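Local coordinates for protein WZI (PDB 2YNK) that is an outer-membrane beta-barrel lectin that binds carbohydrate and underpins assembly of the group 1 capsule in Escherichia coli, at residues Y343-H346 / I347-D350; K392-P395 / E396-I400; F301-S304 / A305-F308. One frame throughout, in Å; residues are numbered along the deposited sequence.

How the interactions relate
Along the chain interaction 3 comes first, then interaction 1, then interaction 2. Interactions 2 and 3 each lie on the same side of the chain's centre as interaction 1. Interaction 3 is the corner leading into barrel strand 306-317, interaction 1 sits in the long loop after strand 322-331, and interaction 2 follows the end of strand 383-393. The centres of interactions 1 and 2 are about 14 Å apart and the two pack through I400; those of interactions 1 and 3 are about 18 Å apart, and Y343 touches M307. Interactions 2 and 3, about 21 Å apart between centres and about 10 Å between nearest atoms, both reach the barrel sheet. The loop of interaction 1 thus packs against both of the others.

Interaction 1 (Y343-H346 / I347-D350); sequences YTHH and IYKD
Between H345 and Y348 the chain folds back on itself, bringing their CA atoms to 5.2 Å, and Y348 sits at the centre of an inverse gamma turn. The imidazole of H345 lies beside the backbone N-H of Y348. With CG anti to its own backbone N (chi1 -159°), the ring reaches forward along the chain, and its ND1 accepts that N-H, ND1 of H345 to N of Y348 3.2 Å. The donor lies close to the ring plane and the bond is moderately straight, at 156°. Beside the ring runs I347, pointing the same way, with its CB 3.7 Å from CE1 of H345. The Y348 ring follows, its CD2 3.7 Å from ND1 of H345; the two rings form an oblique pairing, planes inclined at 32°.

H346 sends its CB away from 347-350 overall, yet CG1 of I347 lies over one face of its imidazole, toward the rim. K349 lays its extended chain past the carbonyl of H346, with CE of K349 3.5 Å from O of H346. The CA of K349 approaches the carbonyl O of H345 at 3.5 Å in a nearly straight CA-H...O contact.

Y348 carries the bend into the protein: its hydroxyl is hydrogen-bonded to the carbonyl O of G237 and, weakly, to NE of R241, and its side chain touches Y205.

Accepting a backbone N-H at ND1 requires that nitrogen to present its lone pair, consistent with a neutral H345 that carries its proton on NE2; full protonation of the ring would probably cost the turn this bond.

Interaction 2 (K392-P395 / E396-I400); sequences KVNP and ENQSI
A type I beta turn from N394 to N397 ends barrel strand 383-393, and the side chain of N394 grips the backbone of Q398, one residue beyond the turn. The turn's own bond runs from the N397 N-H to the N394 carbonyl O, N to O 2.9 Å, with the donor well above the carbonyl plane. A first torsion of -161° carries the N394 carboxamide over to Q398, with which it pairs at both ends. Its OD1 accepts the Q398 N-H at 2.8 Å, N to OD1, and its ND2 gives a hydrogen to the Q398 carbonyl O at 3.0 Å. Two bonds to one residue fix the rotation of the amide. ND2 also bonds to the carbonyl O of F404, joining the buried asparagine to the next part of the loop.

The outer side is looser. E396 and N397 are exposed; the bent chain of E396 makes a weak hydrogen bond through OE2 to the side-chain hydroxyl of T339. The CB of N397 points away from 392-395, and its carboxamide bonds through OD1 to the backbone N of A407. Q398, by contrast, is buried and extends its NE2 to OD1 of N340. Its aliphatic part packs on the amide it pairs with, CG of Q398 lying 3.4 Å from OD1 of N394.

Interaction 3 (F301-S304 / A305-F308); sequences FLPS and ANMF
The carbonyl O of P303 accepts a hydrogen from the side-chain ND2 of N306, O to ND2 3.0 Å, the hydrogen bond that spans this corner. It is straight at the hydrogen, 167°, and the oxygen lies close to the amide plane of N306. Seen from the carbonyl the approach is less regular, since ND2 stands well above the carbonyl plane instead of meeting a lone pair. The N306 side chain is set for this by chi1 of -72°, which leaves CG beside the backbone N and brings the carboxamide back across the bend.

The other end of the same amide meets the proline ring. OD1 of N306 lies 3.3 Å from CG of P303 and 3.4 Å from CB of P303, the two side chains crossing at about a right angle. One buried carboxamide therefore spans the corner, bonded to the P303 carbonyl and packed on its ring.

Around the bend A305 packs on D297 and Y341, while P303 touches F273 of strand 268-278. The backbone N of N306 bonds to the side-chain oxygen of N335. The chain turns at A305, which has a positive phi (50°), and passes from the short two-stranded sheet 298-299/302-304 into strand 306-317, a corner where a small antiparallel hairpin joins the wall of an outer-membrane beta-barrel.

Interaction 1 (Y343-H346 / I347-D350)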
loop_
_atom_site.group_PDB
_atom_site.type_symbol
_atom_site.label_atom_id
_atom_site.label_comp_id
_atom_site.label_asym_id
_atom_site.label_seq_id
_atom_site.Cartn_x
_atom_site.Cartn_y
_atom_site.Cartn_z
ATOM N N TYR A 343 -15.976 1.381 -8.994
ATOM C CA TYR A 343 -15.471 0.012 -8.983
ATOM C C TYR A 343 -16.450 -1.006 -9.599
ATOM O O TYR A 343 -16.359 -2.203 -9.356
ATOM C CB TYR A 343 -15.054 -0.390 -7.561
ATOM C CG TYR A 343 -13.985 0.484 -6.917
ATOM C CD1 TYR A 343 -13.039 1.171 -7.679
ATOM C CD2 TYR A 343 -13.896 0.580 -5.535
ATOM C CE1 TYR A 343 -12.057 1.939 -7.075
ATOM C CE2 TYR A 343 -12.917 1.345 -4.923
ATOM C CZ TYR A 343 -11.998 2.022 -5.694
ATOM O OH TYR A 343 -11.018 2.779 -5.081
ATOM N N THR A 344 -17.343 -0.495 -10.436
ATOM C CA THR A 344 -18.328 -1.268 -11.189
ATOM C C THR A 344 -17.867 -1.307 -12.627
ATOM O O THR A 344 -17.156 -0.405 -13.069
ATOM C CB THR A 344 -19.687 -0.541 -11.153
ATOM O OG1 THR A 344 -20.334 -0.828 -9.914
ATOM C CG2 THR A 344 -20.585 -0.920 -12.317
ATOM N N HIS A 345 -18.255 -2.346 -13.357
ATOM C CA HIS A 345 -18.151 -2.323 -14.811
ATOM C C HIS A 345 -19.188 -3.209 -15.482
ATOM O O HIS A 345 -19.701 -4.149 -14.872
ATOM C CB HIS A 345 -16.745 -2.677 -15.265
ATOM C CG HIS A 345 -16.435 -2.199 -16.648
ATOM N ND1 HIS A 345 -16.217 -3.038 -17.666
ATOM C CD2 HIS A 345 -16.355 -0.915 -17.169
ATOM C CE1 HIS A 345 -15.995 -2.334 -18.789
ATOM N NE2 HIS A 345 -16.077 -1.032 -18.486
ATOM N N HIS A 346 -19.493 -2.917 -16.749
ATOM C CA HIS A 346 -20.562 -3.611 -17.481
ATOM C C HIS A 346 -20.068 -4.773 -18.304
ATOM O O HIS A 346 -20.852 -5.669 -18.630
ATOM C CB HIS A 346 -21.356 -2.630 -18.350
ATOM C CG HIS A 346 -20.520 -1.905 -19.389
ATOM N ND1 HIS A 346 -19.543 -1.034 -19.058
ATOM C CD2 HIS A 346 -20.557 -1.941 -20.778
ATOM C CE1 HIS A 346 -18.980 -0.546 -20.176
ATOM N NE2 HIS A 346 -19.600 -1.098 -21.229
ATOM N N ILE A 347 -18.782 -4.764 -18.669
ATOM C CA ILE A 347 -18.133 -5.949 -19.254
ATOM C C ILE A 347 -17.520 -6.768 -18.124
ATOM O O ILE A 347 -17.908 -7.904 -17.883
ATOM C CB ILE A 347 -17.049 -5.582 -20.299
ATOM C CG1 ILE A 347 -17.669 -4.892 -21.518
ATOM C CG2 ILE A 347 -16.291 -6.817 -20.754
ATOM C CD1 ILE A 347 -18.900 -5.589 -22.077
ATOM N N TYR A 348 -16.570 -6.171 -17.421
ATOM C CA TYR A 348 -15.961 -6.801 -16.259
ATOM C C TYR A 348 -16.937 -6.662 -15.095
ATOM O O TYR A 348 -16.886 -5.709 -14.326
ATOM C CB TYR A 348 -14.568 -6.190 -15.991
ATOM C CG TYR A 348 -13.628 -6.444 -17.154
ATOM C CD1 TYR A 348 -12.918 -7.627 -17.246
ATOM C CD2 TYR A 348 -13.504 -5.529 -18.191
ATOM C CE1 TYR A 348 -12.078 -7.882 -18.317
ATOM C CE2 TYR A 348 -12.664 -5.771 -19.268
ATOM C CZ TYR A 348 -11.952 -6.952 -19.323
ATOM O OH TYR A 348 -11.124 -7.219 -20.390
ATOM N N LYS A 349 -17.838 -7.632 -14.992
ATOM C CA LYS A 349 -19.044 -7.496 -14.165
ATOM C C LYS A 349 -18.800 -7.750 -12.694
ATOM O O LYS A 349 -19.574 -7.296 -11.860
ATOM C CB LYS A 349 -20.153 -8.425 -14.675
ATOM C CG LYS A 349 -20.734 -8.018 -16.024
ATOM C CD LYS A 349 -21.861 -8.956 -16.415
ATOM C CE LYS A 349 -22.503 -8.583 -17.738
ATOM N NZ LYS A 349 -23.877 -9.162 -17.799
ATOM N N ASP A 350 -17.730 -8.475 -12.378
ATOM C CA ASP A 350 -17.304 -8.665 -10.985
ATOM C C ASP A 350 -16.712 -7.360 -10.425
ATOM O O ASP A 350 -16.342 -7.300 -9.253
ATOM C CB ASP A 350 -16.240 -9.764 -10.877
ATOM C CG ASP A 350 -16.798 -11.187 -10.926
ATOM O OD1 ASP A 350 -18.017 -11.409 -11.123
ATOM O OD2 ASP A 350 -15.954 -12.106 -10.755
#

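Interaction 2 (K392-P395 / E396-I400)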
loop_
_atom_site.group_PDB
_atom_site.type_symbol
_atom_site.label_atom_id
_atom_site.label_comp_id
_atom_site.label_asym_id
_atom_site.label_seq_id
_atom_site.Cartn_x
_atom_site.Cartn_y
_atom_site.Cartn_z
ATOM N N LYS A 392 -19.089 4.809 6.411
ATOM C CA LYS A 392 -20.299 4.316 5.757
ATOM C C LYS A 392 -19.851 3.510 4.555
ATOM O O LYS A 392 -19.137 4.034 3.705
ATOM C CB LYS A 392 -21.186 5.462 5.275
ATOM C CG LYS A 392 -21.799 6.297 6.383
ATOM C CD LYS A 392 -22.830 7.286 5.839
ATOM C CE LYS A 392 -24.223 6.672 5.669
ATOM N NZ LYS A 392 -24.332 5.689 4.554
ATOM N N VAL A 393 -20.271 2.251 4.472
ATOM C CA VAL A 393 -19.780 1.342 3.445
ATOM C C VAL A 393 -20.919 0.639 2.684
ATOM O O VAL A 393 -21.982 0.355 3.250
ATOM C CB VAL A 393 -18.837 0.291 4.061
ATOM C CG1 VAL A 393 -17.623 0.971 4.669
ATOM C CG2 VAL A 393 -19.545 -0.541 5.117
ATOM N N ASN A 394 -20.672 0.375 1.398
ATOM C CA ASN A 394 -21.576 -0.383 0.518
ATOM C C ASN A 394 -23.084 -0.068 0.669
ATOM O O ASN A 394 -23.907 -0.965 0.878
ATOM C CB ASN A 394 -21.301 -1.890 0.657
ATOM C CG ASN A 394 -21.845 -2.698 -0.517
ATOM O OD1 ASN A 394 -22.491 -2.152 -1.418
ATOM N ND2 ASN A 394 -21.598 -4.007 -0.507
ATOM N N PRO A 395 -23.455 1.211 0.521
ATOM C CA PRO A 395 -24.848 1.620 0.709
ATOM C C PRO A 395 -25.850 0.902 -0.211
ATOM O O PRO A 395 -27.025 0.806 0.136
ATOM C CB PRO A 395 -24.812 3.122 0.405
ATOM C CG PRO A 395 -23.649 3.294 -0.499
ATOM C CD PRO A 395 -22.631 2.307 -0.015
ATOM N N GLU A 396 -25.382 0.409 -1.358
ATOM C CA GLU A 396 -26.218 -0.324 -2.319
ATOM C C GLU A 396 -26.164 -1.847 -2.159
ATOM O O GLU A 396 -26.639 -2.571 -3.033
ATOM C CB GLU A 396 -25.811 0.047 -3.756
ATOM C CG GLU A 396 -25.987 1.520 -4.103
ATOM C CD GLU A 396 -27.418 1.994 -3.913
ATOM O OE1 GLU A 396 -28.356 1.232 -4.244
ATOM O OE2 GLU A 396 -27.605 3.127 -3.414
ATOM N N ASN A 397 -25.600 -2.328 -1.054
ATOM C CA ASN A 397 -25.467 -3.769 -0.782
ATOM C C ASN A 397 -25.025 -4.588 -1.992
ATOM O O ASN A 397 -25.595 -5.631 -2.291
ATOM C CB ASN A 397 -26.759 -4.333 -0.192
ATOM C CG ASN A 397 -27.069 -3.764 1.176
ATOM O OD1 ASN A 397 -26.792 -4.384 2.196
ATOM N ND2 ASN A 397 -27.635 -2.573 1.204
ATOM N N GLN A 398 -23.987 -4.100 -2.664
ATOM C CA GLN A 398 -23.443 -4.727 -3.863
ATOM C C GLN A 398 -22.761 -6.046 -3.524
ATOM O O GLN A 398 -21.848 -6.086 -2.696
ATOM C CB GLN A 398 -22.408 -3.807 -4.540
ATOM C CG GLN A 398 -22.884 -2.389 -4.830
ATOM C CD GLN A 398 -21.803 -1.483 -5.389
ATOM O OE1 GLN A 398 -20.638 -1.516 -4.959
ATOM N NE2 GLN A 398 -22.184 -0.650 -6.344
ATOM N N SER A 399 -23.197 -7.118 -4.183
ATOM C CA SER A 399 -22.557 -8.427 -4.054
ATOM C C SER A 399 -21.070 -8.446 -4.491
ATOM O O SER A 399 -20.286 -9.239 -3.976
ATOM C CB SER A 399 -23.322 -9.442 -4.878
ATOM O OG SER A 399 -23.311 -9.063 -6.249
ATOM N N ILE A 400 -20.671 -7.587 -5.422
ATOM C CA ILE A 400 -19.318 -7.684 -5.965
ATOM C C ILE A 400 -18.207 -7.405 -4.916
ATOM O O ILE A 400 -17.041 -7.754 -5.123
ATOM C CB ILE A 400 -19.138 -6.802 -7.223
ATOM C CG1 ILE A 400 -19.130 -5.293 -6.882
ATOM C CG2 ILE A 400 -20.221 -7.135 -8.240
ATOM C CD1 ILE A 400 -18.736 -4.402 -8.048
#

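Interaction 3 (F301-S304 / A305-F308)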
loop_
_atom_site.group_PDB
_atom_site.type_symbol
_atom_site.label_atom_id
_atom_site.label_comp_id
_atom_site.label_asym_id
_atom_site.label_seq_id
_atom_site.Cartn_x
_atom_site.Cartn_y
_atom_site.Cartn_z
ATOM N N PHE A 301 -7.386 14.600 -20.898
ATOM C CA PHE A 301 -6.297 14.895 -19.955
ATOM C C PHE A 301 -6.737 14.815 -18.485
ATOM O O PHE A 301 -5.924 14.500 -17.613
ATOM C CB PHE A 301 -5.592 16.242 -20.273
ATOM C CG PHE A 301 -6.521 17.398 -20.599
ATOM C CD1 PHE A 301 -6.981 17.604 -21.903
ATOM C CD2 PHE A 301 -6.891 18.314 -19.617
ATOM C CE1 PHE A 301 -7.818 18.674 -22.207
ATOM C CE2 PHE A 301 -7.724 19.387 -19.918
ATOM C CZ PHE A 301 -8.189 19.567 -21.214
ATOM N N LEU A 302 -8.018 15.079 -18.221
ATOM C CA LEU A 302 -8.565 15.011 -16.861
ATOM C C LEU A 302 -9.472 13.789 -16.693
ATOM O O LEU A 302 -10.012 13.286 -17.670
ATOM C CB LEU A 302 -9.352 16.285 -16.548
ATOM C CG LEU A 302 -8.498 17.520 -16.239
ATOM C CD1 LEU A 302 -9.245 18.803 -16.594
ATOM C CD2 LEU A 302 -8.055 17.524 -14.777
ATOM N N PRO A 303 -9.629 13.301 -15.454
ATOM C CA PRO A 303 -10.557 12.219 -15.159
ATOM C C PRO A 303 -11.946 12.719 -14.776
ATOM O O PRO A 303 -12.087 13.853 -14.334
ATOM C CB PRO A 303 -9.910 11.548 -13.956
ATOM C CG PRO A 303 -9.271 12.673 -13.232
ATOM C CD PRO A 303 -8.758 13.592 -14.302
ATOM N N SER A 304 -12.951 11.858 -14.937
ATOM C CA SER A 304 -14.333 12.144 -14.530
ATOM C C SER A 304 -14.856 11.005 -13.643
ATOM O O SER A 304 -14.155 10.016 -13.418
ATOM C CB SER A 304 -15.227 12.284 -15.761
ATOM O OG SER A 304 -14.515 12.852 -16.844
ATOM N N ALA A 305 -16.089 11.139 -13.156
ATOM C CA ALA A 305 -16.695 10.142 -12.261
ATOM C C ALA A 305 -15.725 9.831 -11.117
ATOM O O ALA A 305 -15.351 8.675 -10.882
ATOM C CB ALA A 305 -17.056 8.889 -13.035
ATOM N N ASN A 306 -15.351 10.895 -10.405
ATOM C CA ASN A 306 -14.167 10.905 -9.550
ATOM C C ASN A 306 -14.379 10.493 -8.101
ATOM O O ASN A 306 -15.308 10.942 -7.442
ATOM C CB ASN A 306 -13.526 12.296 -9.568
ATOM C CG ASN A 306 -12.840 12.596 -10.877
ATOM O OD1 ASN A 306 -11.855 11.952 -11.231
ATOM N ND2 ASN A 306 -13.349 13.579 -11.602
HETATM N N MSE A 307 -13.477 9.642 -7.622
HETATM C CA MSE A 307 -13.370 9.307 -6.204
HETATM C C MSE A 307 -12.307 10.182 -5.612
HETATM O O MSE A 307 -11.338 10.526 -6.285
HETATM C CB MSE A 307 -12.994 7.838 -6.050
HETATM C CG MSE A 307 -14.109 6.979 -6.638
HETATM SE SE MSE A 307 -13.555 5.102 -6.644
HETATM C CE MSE A 307 -12.289 5.178 -8.153
ATOM N N PHE A 308 -12.479 10.540 -4.346
ATOM C CA PHE A 308 -11.603 11.493 -3.690
ATOM C C PHE A 308 -10.958 10.949 -2.426
ATOM O O PHE A 308 -11.503 10.067 -1.743
ATOM C CB PHE A 308 -12.379 12.753 -3.351
ATOM C CG PHE A 308 -12.812 13.525 -4.552
ATOM C CD1 PHE A 308 -14.022 13.240 -5.177
ATOM C CD2 PHE A 308 -12.008 14.534 -5.069
ATOM C CE1 PHE A 308 -14.428 13.955 -6.290
ATOM C CE2 PHE A 308 -12.409 15.252 -6.182
ATOM C CZ PHE A 308 -13.621 14.961 -6.794
#